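PDB 5EGF: TqaA from Penicillium aethiopicum, which acts as a fungal nonribosomal peptide synthetase, whose terminal condensation-like domain, the part present here, probably cyclises and releases the finished peptide. Local coordinates for residues T66-N71 / K422-D427; T276-I281 / T345-L350; T45-D50 / L114-V119; Y213-S218 / R313-D318; F102-G107 / N149-S154. The protein carries 2 engineered substitutions. All coordinates share one frame; numbering follows the deposited sequence.

Contact 1 of 5, residues T66-N71 / K422-D427. With EDO (1,2-ethanediol), chain B.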
# COMPACT_ATOMS: atom_id res chain seq x y z
N THR C 66 23.33 -1.39 -20.59
CA THR C 66 23.78 -0.02 -20.82
C THR C 66 23.63 0.31 -22.29
O THR C 66 24.27 -0.31 -23.16
CB THR C 66 25.21 0.20 -20.34
OG1 THR C 66 25.42 -0.52 -19.12
CG2 THR C 66 25.47 1.69 -20.09
N PHE C 67 22.79 1.30 -22.55
CA PHE C 67 22.28 1.55 -23.89
C PHE C 67 21.96 3.04 -24.07
O PHE C 67 21.28 3.65 -23.25
CB PHE C 67 21.03 0.69 -24.12
CG PHE C 67 20.60 0.61 -25.58
CD1 PHE C 67 21.52 0.25 -26.56
CD2 PHE C 67 19.28 0.86 -25.95
CE1 PHE C 67 21.14 0.16 -27.90
CE2 PHE C 67 18.88 0.77 -27.31
CZ PHE C 67 19.81 0.42 -28.28
N HIS C 68 22.47 3.61 -25.15
CA HIS C 68 22.37 5.05 -25.38
C HIS C 68 21.75 5.33 -26.72
O HIS C 68 21.94 4.57 -27.67
CB HIS C 68 23.75 5.68 -25.35
CG HIS C 68 24.30 5.83 -23.97
ND1 HIS C 68 24.69 7.04 -23.45
CD2 HIS C 68 24.49 4.91 -22.99
CE1 HIS C 68 25.12 6.87 -22.21
NE2 HIS C 68 25.00 5.59 -21.91
N SER C 69 20.99 6.42 -26.79
CA SER C 69 20.58 6.96 -28.08
C SER C 69 21.20 8.33 -28.12
O SER C 69 20.82 9.20 -27.36
CB SER C 69 19.05 7.03 -28.22
OG SER C 69 18.66 7.69 -29.43
N TYR C 70 22.18 8.54 -28.99
CA TYR C 70 22.75 9.87 -29.12
C TYR C 70 22.01 10.69 -30.19
O TYR C 70 22.03 10.34 -31.38
CB TYR C 70 24.23 9.79 -29.44
CG TYR C 70 25.07 9.27 -28.29
CD1 TYR C 70 25.41 10.09 -27.23
CD2 TYR C 70 25.53 7.96 -28.29
CE1 TYR C 70 26.18 9.63 -26.19
CE2 TYR C 70 26.31 7.49 -27.24
CZ TYR C 70 26.63 8.33 -26.20
OH TYR C 70 27.41 7.87 -25.16
N ASN C 71 21.37 11.78 -29.77
CA ASN C 71 20.44 12.50 -30.63
C ASN C 71 20.91 13.89 -31.02
O ASN C 71 21.24 14.72 -30.17
CB ASN C 71 19.07 12.59 -29.97
CG ASN C 71 18.67 11.31 -29.29
OD1 ASN C 71 18.90 10.21 -29.82
ND2 ASN C 71 18.08 11.42 -28.10
N LYS C 422 20.54 13.32 -25.52
CA LYS C 422 20.64 11.86 -25.50
C LYS C 422 19.62 11.16 -24.61
O LYS C 422 19.06 11.78 -23.71
CB LYS C 422 22.06 11.42 -25.13
CG LYS C 422 22.53 11.93 -23.78
CD LYS C 422 22.43 10.86 -22.72
CE LYS C 422 23.71 10.75 -21.92
NZ LYS C 422 23.98 12.02 -21.17
N PHE C 423 19.37 9.88 -24.89
CA PHE C 423 18.54 9.05 -24.04
C PHE C 423 19.49 7.97 -23.53
O PHE C 423 20.35 7.52 -24.27
CB PHE C 423 17.42 8.36 -24.82
CG PHE C 423 16.48 9.30 -25.54
CD1 PHE C 423 16.06 10.49 -24.95
CD2 PHE C 423 16.00 8.99 -26.81
CE1 PHE C 423 15.19 11.35 -25.62
CE2 PHE C 423 15.13 9.85 -27.48
CZ PHE C 423 14.72 11.02 -26.89
N ALA C 424 19.35 7.54 -22.28
CA ALA C 424 20.26 6.51 -21.79
C ALA C 424 19.67 5.57 -20.73
O ALA C 424 18.88 5.99 -19.87
CB ALA C 424 21.55 7.13 -21.30
N ARG C 425 20.05 4.30 -20.83
CA ARG C 425 19.72 3.31 -19.82
C ARG C 425 21.00 2.81 -19.18
O ARG C 425 22.07 2.75 -19.82
CB ARG C 425 18.96 2.13 -20.42
CG ARG C 425 17.84 2.53 -21.38
CD ARG C 425 16.79 3.34 -20.69
NE ARG C 425 16.21 2.62 -19.56
CZ ARG C 425 15.38 3.17 -18.67
NH1 ARG C 425 15.03 4.45 -18.79
NH2 ARG C 425 14.92 2.45 -17.65
N PHE C 426 20.88 2.45 -17.91
CA PHE C 426 21.99 1.89 -17.15
C PHE C 426 21.47 1.41 -15.82
O PHE C 426 20.91 2.19 -15.05
CB PHE C 426 23.08 2.93 -16.89
CG PHE C 426 24.19 2.42 -16.01
CD1 PHE C 426 24.98 1.35 -16.42
CD2 PHE C 426 24.43 2.99 -14.77
CE1 PHE C 426 26.01 0.87 -15.60
CE2 PHE C 426 25.44 2.51 -13.95
CZ PHE C 426 26.23 1.45 -14.36
N ASP C 427 21.64 0.12 -15.54
CA ASP C 427 21.08 -0.40 -14.31
C ASP C 427 22.05 -1.26 -13.55
O ASP C 427 22.25 -2.43 -13.88
CB ASP C 427 19.77 -1.15 -14.59
CG ASP C 427 18.66 -0.23 -15.05
OD1 ASP C 427 17.97 0.37 -14.19
OD2 ASP C 427 18.48 -0.09 -16.28
C1 EDO B . 18.03 4.22 -16.63
O1 EDO B . 18.18 2.80 -16.73
C2 EDO B . 18.62 4.72 -15.32
O2 EDO B . 20.07 4.70 -15.35

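Contact 2 of 5, residues T276-I281 / T345-L350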
# COMPACT_ATOMS: atom_id res chain seq x y z
N THR C 276 40.18 23.38 -5.15
CA THR C 276 41.53 23.80 -5.53
C THR C 276 42.43 22.57 -5.53
O THR C 276 42.38 21.78 -4.58
CB THR C 276 42.07 24.87 -4.57
OG1 THR C 276 41.13 25.95 -4.49
CG2 THR C 276 43.44 25.38 -5.05
N LEU C 277 43.21 22.36 -6.59
CA LEU C 277 44.11 21.20 -6.62
C LEU C 277 45.53 21.54 -6.17
O LEU C 277 46.20 22.38 -6.79
CB LEU C 277 44.13 20.52 -8.00
CG LEU C 277 42.84 19.88 -8.52
CD1 LEU C 277 43.06 19.26 -9.89
CD2 LEU C 277 42.27 18.85 -7.57
N PRO C 278 45.99 20.86 -5.09
CA PRO C 278 47.39 20.96 -4.63
C PRO C 278 48.33 20.63 -5.77
O PRO C 278 47.92 19.89 -6.68
CB PRO C 278 47.47 19.87 -3.55
CG PRO C 278 46.09 19.73 -3.04
CD PRO C 278 45.19 19.98 -4.23
N SER C 279 49.55 21.15 -5.74
CA SER C 279 50.46 21.00 -6.87
C SER C 279 50.77 19.53 -7.14
O SER C 279 51.14 18.80 -6.22
CB SER C 279 51.77 21.75 -6.62
OG SER C 279 51.55 22.89 -5.81
N GLY C 280 50.62 19.10 -8.39
CA GLY C 280 50.94 17.74 -8.76
C GLY C 280 49.80 16.75 -8.59
O GLY C 280 49.75 15.73 -9.28
N ILE C 281 48.89 17.05 -7.67
CA ILE C 281 47.71 16.23 -7.42
C ILE C 281 46.56 16.46 -8.43
O ILE C 281 46.13 17.61 -8.63
CB ILE C 281 47.15 16.48 -6.01
CG1 ILE C 281 48.27 16.39 -4.97
CG2 ILE C 281 46.01 15.51 -5.71
CD1 ILE C 281 49.01 15.01 -4.96
N THR C 345 49.63 13.75 6.67
CA THR C 345 48.84 14.92 6.28
C THR C 345 47.89 14.53 5.17
O THR C 345 48.07 13.49 4.52
CB THR C 345 49.70 16.07 5.72
OG1 THR C 345 50.48 15.60 4.61
CG2 THR C 345 50.61 16.64 6.79
N VAL C 346 46.90 15.38 4.92
CA VAL C 346 46.07 15.17 3.76
C VAL C 346 47.01 14.94 2.58
O VAL C 346 46.83 14.00 1.81
CB VAL C 346 45.14 16.39 3.51
CG1 VAL C 346 44.52 16.34 2.14
CG2 VAL C 346 44.06 16.45 4.58
N MSE C 347 48.03 15.77 2.48
CA MSE C 347 48.97 15.72 1.36
C MSE C 347 49.65 14.36 1.21
O MSE C 347 49.85 13.86 0.10
CB MSE C 347 50.03 16.81 1.52
CG MSE C 347 50.84 17.01 0.26
SE MSE C 347 49.76 17.82 -1.15
CE MSE C 347 49.78 19.66 -0.49
N ASP C 348 50.02 13.76 2.33
CA ASP C 348 50.62 12.44 2.26
C ASP C 348 49.61 11.45 1.66
O ASP C 348 49.95 10.68 0.75
CB ASP C 348 51.12 11.98 3.63
CG ASP C 348 52.14 12.94 4.23
OD1 ASP C 348 52.94 13.49 3.46
OD2 ASP C 348 52.14 13.16 5.47
N LEU C 349 48.38 11.50 2.16
CA LEU C 349 47.32 10.62 1.66
C LEU C 349 47.18 10.83 0.17
O LEU C 349 47.05 9.88 -0.58
CB LEU C 349 45.98 10.87 2.37
CG LEU C 349 44.73 10.17 1.82
CD1 LEU C 349 44.92 8.65 1.69
CD2 LEU C 349 43.49 10.52 2.67
N LEU C 350 47.24 12.08 -0.27
CA LEU C 350 47.05 12.41 -1.68
C LEU C 350 48.13 11.81 -2.59
O LEU C 350 47.83 11.14 -3.59
CB LEU C 350 46.97 13.92 -1.85
CG LEU C 350 45.77 14.62 -1.19
CD1 LEU C 350 45.85 16.10 -1.45
CD2 LEU C 350 44.44 14.08 -1.72

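Contact 3 of 5, residues T45-D50 / L114-V119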
# COMPACT_ATOMS: atom_id res chain seq x y z
N THR C 45 23.40 -10.94 -46.31
CA THR C 45 24.50 -10.63 -47.21
C THR C 45 25.77 -10.27 -46.47
O THR C 45 26.75 -9.82 -47.07
CB THR C 45 24.13 -9.49 -48.19
OG1 THR C 45 23.88 -8.28 -47.46
CG2 THR C 45 22.90 -9.88 -49.02
N SER C 46 25.77 -10.48 -45.16
CA SER C 46 26.93 -10.10 -44.35
C SER C 46 27.91 -11.24 -44.23
O SER C 46 27.55 -12.42 -44.24
CB SER C 46 26.52 -9.63 -42.95
OG SER C 46 26.05 -10.70 -42.14
N THR C 47 29.18 -10.90 -44.11
CA THR C 47 30.18 -11.92 -43.83
C THR C 47 30.72 -11.79 -42.42
O THR C 47 30.69 -10.70 -41.83
CB THR C 47 31.33 -11.86 -44.82
OG1 THR C 47 31.78 -10.51 -44.96
CG2 THR C 47 30.85 -12.37 -46.16
N LEU C 48 31.19 -12.92 -41.89
CA LEU C 48 31.92 -12.97 -40.63
C LEU C 48 33.41 -12.70 -40.89
O LEU C 48 34.08 -13.43 -41.63
CB LEU C 48 31.72 -14.33 -39.98
CG LEU C 48 32.34 -14.49 -38.59
CD1 LEU C 48 31.90 -13.34 -37.67
CD2 LEU C 48 31.97 -15.86 -38.01
N GLU C 49 33.91 -11.65 -40.25
CA GLU C 49 35.25 -11.16 -40.51
C GLU C 49 36.23 -11.38 -39.35
O GLU C 49 37.45 -11.52 -39.57
CB GLU C 49 35.19 -9.68 -40.85
CG GLU C 49 36.50 -8.99 -40.60
CD GLU C 49 36.45 -7.53 -40.97
OE1 GLU C 49 37.06 -6.71 -40.25
OE2 GLU C 49 35.79 -7.20 -41.99
N ASP C 50 35.72 -11.37 -38.12
CA ASP C 50 36.49 -11.79 -36.95
C ASP C 50 35.53 -12.35 -35.92
O ASP C 50 34.31 -12.21 -36.05
CB ASP C 50 37.29 -10.64 -36.37
CG ASP C 50 38.62 -11.08 -35.82
OD1 ASP C 50 38.73 -12.24 -35.36
OD2 ASP C 50 39.57 -10.27 -35.86
N LEU C 114 31.36 -8.06 -38.22
CA LEU C 114 30.71 -8.28 -39.50
C LEU C 114 31.35 -7.48 -40.64
O LEU C 114 31.93 -6.41 -40.42
CB LEU C 114 29.22 -7.94 -39.39
CG LEU C 114 28.29 -9.14 -39.25
CD1 LEU C 114 28.94 -10.27 -38.47
CD2 LEU C 114 26.96 -8.71 -38.62
N ALA C 115 31.24 -8.01 -41.85
CA ALA C 115 31.66 -7.28 -43.04
C ALA C 115 30.56 -7.39 -44.08
O ALA C 115 29.59 -8.15 -43.88
CB ALA C 115 32.99 -7.84 -43.58
N ASN C 116 30.69 -6.65 -45.19
CA ASN C 116 29.65 -6.65 -46.22
C ASN C 116 28.32 -6.40 -45.57
O ASN C 116 27.34 -7.13 -45.77
CB ASN C 116 29.62 -7.98 -46.97
CG ASN C 116 30.76 -8.10 -47.94
OD1 ASN C 116 30.79 -7.41 -48.97
ND2 ASN C 116 31.73 -8.95 -47.61
N LEU C 117 28.32 -5.35 -44.75
CA LEU C 117 27.21 -5.03 -43.89
C LEU C 117 26.47 -3.83 -44.45
O LEU C 117 27.00 -2.72 -44.43
CB LEU C 117 27.71 -4.73 -42.47
CG LEU C 117 26.64 -4.84 -41.38
CD1 LEU C 117 25.83 -6.12 -41.57
CD2 LEU C 117 27.27 -4.80 -40.01
N ASP C 118 25.27 -4.08 -44.95
CA ASP C 118 24.43 -3.00 -45.45
C ASP C 118 23.76 -2.31 -44.24
O ASP C 118 23.01 -2.95 -43.50
CB ASP C 118 23.36 -3.56 -46.41
CG ASP C 118 23.96 -4.47 -47.51
OD1 ASP C 118 25.03 -4.15 -48.06
OD2 ASP C 118 23.34 -5.52 -47.82
N VAL C 119 24.08 -1.04 -44.01
CA VAL C 119 23.39 -0.25 -42.97
C VAL C 119 22.08 0.34 -43.50
O VAL C 119 22.07 1.04 -44.52
CB VAL C 119 24.28 0.91 -42.40
CG1 VAL C 119 23.40 1.99 -41.76
CG2 VAL C 119 25.32 0.38 -41.41

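Contact 4 of 5, residues Y213-S218 / R313-D318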
# COMPACT_ATOMS: atom_id res chain seq x y z
N TYR C 213 43.80 -8.12 -29.59
CA TYR C 213 44.96 -8.86 -30.10
C TYR C 213 46.27 -8.38 -29.50
O TYR C 213 47.15 -9.18 -29.17
CB TYR C 213 45.06 -8.77 -31.64
CG TYR C 213 44.03 -9.61 -32.37
CD1 TYR C 213 43.99 -10.99 -32.19
CD2 TYR C 213 43.11 -9.03 -33.23
CE1 TYR C 213 43.04 -11.78 -32.85
CE2 TYR C 213 42.16 -9.81 -33.90
CZ TYR C 213 42.13 -11.18 -33.69
OH TYR C 213 41.19 -11.96 -34.33
N HIS C 214 46.40 -7.07 -29.36
CA HIS C 214 47.60 -6.46 -28.82
C HIS C 214 47.78 -6.79 -27.33
O HIS C 214 48.90 -7.04 -26.88
CB HIS C 214 47.55 -4.95 -29.03
CG HIS C 214 48.79 -4.24 -28.59
ND1 HIS C 214 49.10 -4.03 -27.26
CD2 HIS C 214 49.81 -3.70 -29.29
CE1 HIS C 214 50.25 -3.39 -27.17
NE2 HIS C 214 50.70 -3.17 -28.39
N ARG C 215 46.68 -6.80 -26.58
CA ARG C 215 46.72 -7.14 -25.15
C ARG C 215 47.27 -8.54 -24.94
O ARG C 215 48.04 -8.79 -24.02
CB ARG C 215 45.32 -7.12 -24.55
CG ARG C 215 44.83 -5.78 -24.07
CD ARG C 215 43.33 -5.84 -24.00
NE ARG C 215 42.80 -6.08 -22.66
CZ ARG C 215 41.90 -7.01 -22.36
NH1 ARG C 215 41.44 -7.83 -23.30
NH2 ARG C 215 41.46 -7.13 -21.11
N VAL C 216 46.83 -9.45 -25.79
CA VAL C 216 47.26 -10.84 -25.70
C VAL C 216 48.70 -11.00 -26.18
O VAL C 216 49.45 -11.81 -25.63
CB VAL C 216 46.30 -11.76 -26.48
CG1 VAL C 216 47.04 -12.96 -27.03
CG2 VAL C 216 45.15 -12.19 -25.58
N SER C 217 49.08 -10.22 -27.19
CA SER C 217 50.43 -10.31 -27.74
C SER C 217 51.45 -10.04 -26.64
O SER C 217 52.52 -10.66 -26.62
CB SER C 217 50.63 -9.32 -28.89
OG SER C 217 51.08 -8.06 -28.41
N SER C 218 51.11 -9.13 -25.73
CA SER C 218 52.01 -8.70 -24.66
C SER C 218 51.89 -9.56 -23.40
O SER C 218 52.63 -9.37 -22.44
CB SER C 218 51.76 -7.23 -24.31
OG SER C 218 50.51 -7.08 -23.69
N ARG C 313 44.07 2.83 -21.95
CA ARG C 313 44.68 3.32 -23.19
C ARG C 313 46.11 3.79 -22.98
O ARG C 313 46.53 4.82 -23.52
CB ARG C 313 43.84 4.45 -23.80
CG ARG C 313 42.44 3.99 -24.17
CD ARG C 313 41.60 5.11 -24.77
NE ARG C 313 41.32 4.86 -26.17
CZ ARG C 313 40.18 4.35 -26.64
NH1 ARG C 313 39.19 4.03 -25.81
NH2 ARG C 313 40.04 4.16 -27.94
N ASN C 314 46.86 3.02 -22.19
CA ASN C 314 48.26 3.30 -21.92
C ASN C 314 49.17 2.27 -22.57
O ASN C 314 50.38 2.47 -22.68
CB ASN C 314 48.51 3.42 -20.42
CG ASN C 314 48.03 4.74 -19.87
OD1 ASN C 314 48.78 5.72 -19.81
ND2 ASN C 314 46.75 4.80 -19.50
N LEU C 315 48.56 1.17 -23.00
CA LEU C 315 49.15 0.24 -23.96
C LEU C 315 49.81 1.01 -25.11
O LEU C 315 49.23 1.96 -25.65
CB LEU C 315 48.07 -0.69 -24.51
CG LEU C 315 47.81 -1.93 -23.65
CD1 LEU C 315 46.51 -2.62 -24.03
CD2 LEU C 315 48.99 -2.88 -23.77
N PRO C 316 51.04 0.62 -25.48
CA PRO C 316 51.85 1.38 -26.44
C PRO C 316 51.57 1.03 -27.90
O PRO C 316 52.42 1.28 -28.75
CB PRO C 316 53.27 0.96 -26.07
CG PRO C 316 53.11 -0.47 -25.67
CD PRO C 316 51.77 -0.57 -24.98
N MSE C 317 50.41 0.46 -28.20
CA MSE C 317 50.06 0.18 -29.59
C MSE C 317 49.84 1.49 -30.34
O MSE C 317 49.83 2.57 -29.74
CB MSE C 317 48.80 -0.67 -29.68
CG MSE C 317 47.54 0.13 -29.70
SE MSE C 317 46.03 -1.08 -29.62
CE MSE C 317 46.54 -1.96 -27.95
N ASP C 318 49.68 1.39 -31.66
CA ASP C 318 49.56 2.57 -32.50
C ASP C 318 48.10 2.95 -32.70
O ASP C 318 47.24 2.08 -32.85
CB ASP C 318 50.24 2.33 -33.85
CG ASP C 318 51.52 1.52 -33.71
OD1 ASP C 318 51.43 0.27 -33.73
OD2 ASP C 318 52.60 2.13 -33.57

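Contact 5 of 5, residues F102-G107 / N149-S154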
# COMPACT_ATOMS: atom_id res chain seq x y z
N PHE C 102 26.81 -9.23 -30.66
CA PHE C 102 27.21 -9.94 -29.44
C PHE C 102 26.36 -11.17 -29.18
O PHE C 102 25.12 -11.16 -29.30
CB PHE C 102 27.21 -9.00 -28.22
CG PHE C 102 28.05 -7.76 -28.41
CD1 PHE C 102 27.56 -6.67 -29.13
CD2 PHE C 102 29.34 -7.71 -27.92
CE1 PHE C 102 28.35 -5.53 -29.34
CE2 PHE C 102 30.14 -6.57 -28.12
CZ PHE C 102 29.63 -5.48 -28.84
N VAL C 103 27.05 -12.23 -28.79
CA VAL C 103 26.40 -13.51 -28.57
C VAL C 103 27.07 -14.23 -27.39
O VAL C 103 28.20 -13.90 -27.00
CB VAL C 103 26.44 -14.36 -29.89
CG1 VAL C 103 26.88 -15.81 -29.62
CG2 VAL C 103 25.10 -14.29 -30.63
N GLU C 104 26.35 -15.19 -26.81
CA GLU C 104 26.95 -16.10 -25.84
C GLU C 104 27.01 -17.47 -26.48
O GLU C 104 26.07 -17.88 -27.17
CB GLU C 104 26.12 -16.17 -24.55
CG GLU C 104 26.40 -15.06 -23.56
CD GLU C 104 25.65 -15.23 -22.24
OE1 GLU C 104 24.51 -15.75 -22.25
OE2 GLU C 104 26.22 -14.84 -21.19
N HIS C 105 28.12 -18.18 -26.29
CA HIS C 105 28.23 -19.53 -26.82
C HIS C 105 29.13 -20.32 -25.88
O HIS C 105 30.35 -20.19 -25.92
CB HIS C 105 28.78 -19.53 -28.24
CG HIS C 105 28.42 -20.75 -29.04
ND1 HIS C 105 28.72 -20.89 -30.38
CD2 HIS C 105 27.77 -21.89 -28.68
CE1 HIS C 105 28.27 -22.06 -30.81
NE2 HIS C 105 27.70 -22.69 -29.80
N GLU C 106 28.50 -21.14 -25.05
CA GLU C 106 29.14 -21.68 -23.86
C GLU C 106 29.36 -20.53 -22.86
O GLU C 106 30.48 -20.23 -22.45
CB GLU C 106 30.42 -22.48 -24.18
CG GLU C 106 30.13 -23.90 -24.72
CD GLU C 106 31.33 -24.85 -24.68
OE1 GLU C 106 32.18 -24.80 -25.60
OE2 GLU C 106 31.42 -25.67 -23.73
N GLY C 107 28.24 -19.90 -22.50
CA GLY C 107 28.17 -18.88 -21.46
C GLY C 107 29.17 -17.74 -21.46
O GLY C 107 29.15 -16.91 -20.54
N ASN C 149 17.82 -6.57 -26.46
CA ASN C 149 18.36 -7.88 -26.10
C ASN C 149 19.70 -8.10 -26.80
O ASN C 149 19.79 -8.88 -27.75
CB ASN C 149 17.37 -8.99 -26.46
CG ASN C 149 17.97 -10.38 -26.32
OD1 ASN C 149 18.90 -10.59 -25.52
ND2 ASN C 149 17.45 -11.33 -27.10
N VAL C 150 20.73 -7.38 -26.34
CA VAL C 150 22.04 -7.41 -27.00
C VAL C 150 22.64 -8.82 -27.17
O VAL C 150 23.17 -9.13 -28.25
CB VAL C 150 23.08 -6.47 -26.32
CG1 VAL C 150 24.48 -6.65 -26.97
CG2 VAL C 150 22.61 -5.02 -26.40
N LEU C 151 22.57 -9.65 -26.14
CA LEU C 151 23.15 -10.99 -26.22
C LEU C 151 22.34 -11.95 -27.10
O LEU C 151 22.65 -13.13 -27.20
CB LEU C 151 23.40 -11.58 -24.82
CG LEU C 151 24.52 -10.93 -23.98
CD1 LEU C 151 24.74 -11.65 -22.66
CD2 LEU C 151 25.82 -10.83 -24.75
N GLY C 152 21.29 -11.41 -27.75
CA GLY C 152 20.53 -12.14 -28.76
C GLY C 152 21.22 -12.12 -30.11
O GLY C 152 21.00 -12.99 -30.95
N GLY C 153 22.08 -11.13 -30.32
CA GLY C 153 22.90 -11.10 -31.52
C GLY C 153 22.68 -9.95 -32.49
O GLY C 153 23.60 -9.59 -33.25
N SER C 154 21.48 -9.37 -32.50
CA SER C 154 21.19 -8.26 -33.41
C SER C 154 22.11 -7.07 -33.14
O SER C 154 22.55 -6.85 -32.00
CB SER C 154 19.71 -7.84 -33.32
OG SER C 154 19.58 -6.44 -33.16
O HOH W 1 24.66 -7.76 -30.43
O HOH W 2 23.65 -15.35 -26.53

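Contact 1 of 5, residues T66-N71 / K422-D427
Ala424 CB sits over the middle of the His68 imidazole, 3.7 Å from the ring centroid and 10° off its normal, a CH-pi contact. His68 CG lies anti to the carbonyl carbon (chi1 -76°), which lays the ring alongside the neighbouring strand; Lys422 runs beside it, pointing the same way. On the sheet face that carries Ser69 and Phe423, Asn71 points its ND2 over the centre of one face of the Phe423 ring, 3.4 Å from Phe423 CE2, the amide plane turned 60° from the ring. Asn71 OD1 meanwhile accepts from Ser69 OG at 2.6 Å, on a lone pair in the carbonyl plane, so the amide is fixed while its nitrogen faces the ring. The strands are antiparallel, with Phe67–Arg425 and Ser69–Phe423 as hydrogen-bonded pairs; Arg425 N to Phe67 O is 2.8 Å. Strand 417-425 is an excursion from the C-terminal half that adds an edge to the N-terminal sheet, the crossover characteristic of condensation domains. Beyond its end, Phe426 N donates at 3.0 Å to O1 of an ethanediol, probably from the crystallisation liquor, and this oxygen also lies over one face of the Arg425 guanidinium. Arg425 makes a cation-pi contact with Trp145; an alanine here would probably leave that indole without its cationic mate and uncover one side of the diol. At Phe426 the ring edge meets Thr66 OG1, which is hydrogen-bonded to Phe61 O.

Contact 2 of 5, residues T276-I281 / T345-L350
Pro278 leads the loop 276-281 onto helix 346-358, its ring presenting two carbons to two different side chains. CB meets the terminal methyl of selenomethionine Met347, 3.8 Å from CE, while CG lies 4.0 Å from Leu350 CD1, the ring and the leucine crossing at about a right angle. Met347 starts with CG anti to its backbone N (chi1 -167°), then bends at both following torsions, and that hook carries selenium and methyl back to the proline. Pro477, from the loop after helix 456-475, also packs on Pro278 and Met347, extending the apolar patch. Pro278 opens a type II turn closed by Ile281 N donating to Pro278 O. Gly280 supplies the positive phi of 88° that this turn requires, and its carbonyl O accepts from Gln354 NE2, one turn further along the helix. Ile281, brought round by the turn, sends its CG1–CD1 branch across Leu350, with CD1 3.9 Å from Leu350 CB; CG1 also lies 4.3 Å from the Met347 selenium. The helix starts at a capping box: Asp348 N donates to Thr345 OG1 at 3.0 Å, and Thr345 N to Asp348 OD2 at 2.8 Å. The seam lies beside the phosphopantetheine-binding site of the condensation domain, empty of that ligand here, which neighbouring Thr282 and, further along the helix, Tyr357 help to form.

Contact 3 of 5, residues T45-D50 / L114-V119
Thr47 and Ala115 form an antiparallel hydrogen-bonded pair, Thr47 N to Ala115 O at 2.8 Å and Ala115 N to Thr47 O at 2.7 Å. Thr47 OG1 stands between its backbone N and carbonyl carbon (chi1 48°), where it receives Asn116 ND2 at 3.1 Å, nearly straight and in the amide plane. Further out, Thr45 OG1 donates to Asp118 OD2 at 2.8 Å from above the carboxylate plane. On the other face Leu114 lies against Thr47 O and the Ser46 hydroxyl, itself bonded to Pro43 O, and its CD1 comes 4.3 Å from Leu48 CD1. Replacing Leu114 by alanine would probably open a gap beneath Ser46 and deprive Leu48 of this neighbour. Glu49 and Asp50 both face Val113, a classic beta bulge. Strand 110-115 is the middle of a three-stranded antiparallel sheet, between 47-53 and 100-103, and helix 30-37 covers the face of Ser46 and Leu48.

Contact 4 of 5, residues Y213-S218 / R313-D318
Leu315 reaches helix 208-217 from the loop that links strands 303-310 and 329-336 of the six-stranded sheet, in which Arg313 forms a salt bridge with Asp182 of the HxxxD sequence motif; this is a loop-on-helix contact within the condensation-domain fold. The two methyls of Leu315 part: CD1 packs across Arg215 CG at 3.6 Å, and CD2 meets the edge of the His214 imidazole, 3.7 Å from CE1 in the conformer described, one of two deposited, on which all the His214 contacts here rest. The far end of Arg215 is engaged by a salt bridge to Glu367. Pro316 adds a looser touch, CD 3.9 Å from His214 CE1. Selenomethionine Met317 then covers one face of the imidazole. Its CB lies 3.5 Å from the ring centroid and 27° off the normal, a CH-pi contact. His214 CG is anti to the backbone N (chi1 -176°), which sends the ring out to the loop. The Met317 selenium stands obliquely, 4.8 Å from the centroid.

Contact 5 of 5, residues F102-G107 / N149-S154
Water-bridged packing joins the end of strand 100-103 and the residue after it, Glu104, to the short 3-10 turn 150-152 that precedes strand 158-163. One water accepts from Phe102 N at 2.6 Å and donates to Val150 O at 3.0 Å and Ser154 O at 2.8 Å, gripping three backbone groups. A second accepts from Glu104 N at 2.7 Å and donates to Leu151 O. The hydrogen bonding between the two backbones thus runs through the two waters, beside a CA-H...O contact of Gly153 CA with Phe102 O, 3.1 Å apart. Gly153 has a phi of 116°, and a side chain there would press on Val103 CG2 and on the preceding carbonyl. In the fold, the contact ties the outer strand of the small three-stranded sheet to the connection between helix 132-144 and the five-stranded sheet of the condensation domain. Phe102 and Val150 lie side by side, pointing the same way, with CD1 of the ring 3.8 Å from Val150 CG1. Phe102 CG is anti to the carbonyl carbon (chi1 -54°), and the ring continues beyond the turn to Gln58 and Ile62 of helix 56-63. Leu151 splits its methyls: CD2 approaches Phe102 CB, while the Leu151 and Glu104 side chains cross obliquely, CD1 of Leu151 lying 3.7 Å from Glu104 CD. Ile62 also packs on Leu151, and Leu32 and Leu36 of helix 30-37 pack on Val103.

In the fold
Contacts 3 and 5 are neighbours, their centres about 17 Å apart, and share the three-stranded sheet through adjacent strands 110-115 and 100-103; their segments alternate along the chain. Contact 1, about 20 Å from contact 5 between centres, spans 351 residues and draws a late strand onto the N-terminal five-stranded sheet. Contacts 2 and 4 fall between its segments in sequence. They also alternate with each other, and their centres are about 32 Å apart. Contact 4 reaches contact 3 through a hydrogen bond between Asp50 and Tyr213. Contact 2 lies across the chain's centre from contact 1, about 36 Å between centres, so the set spans both halves of the condensation domain.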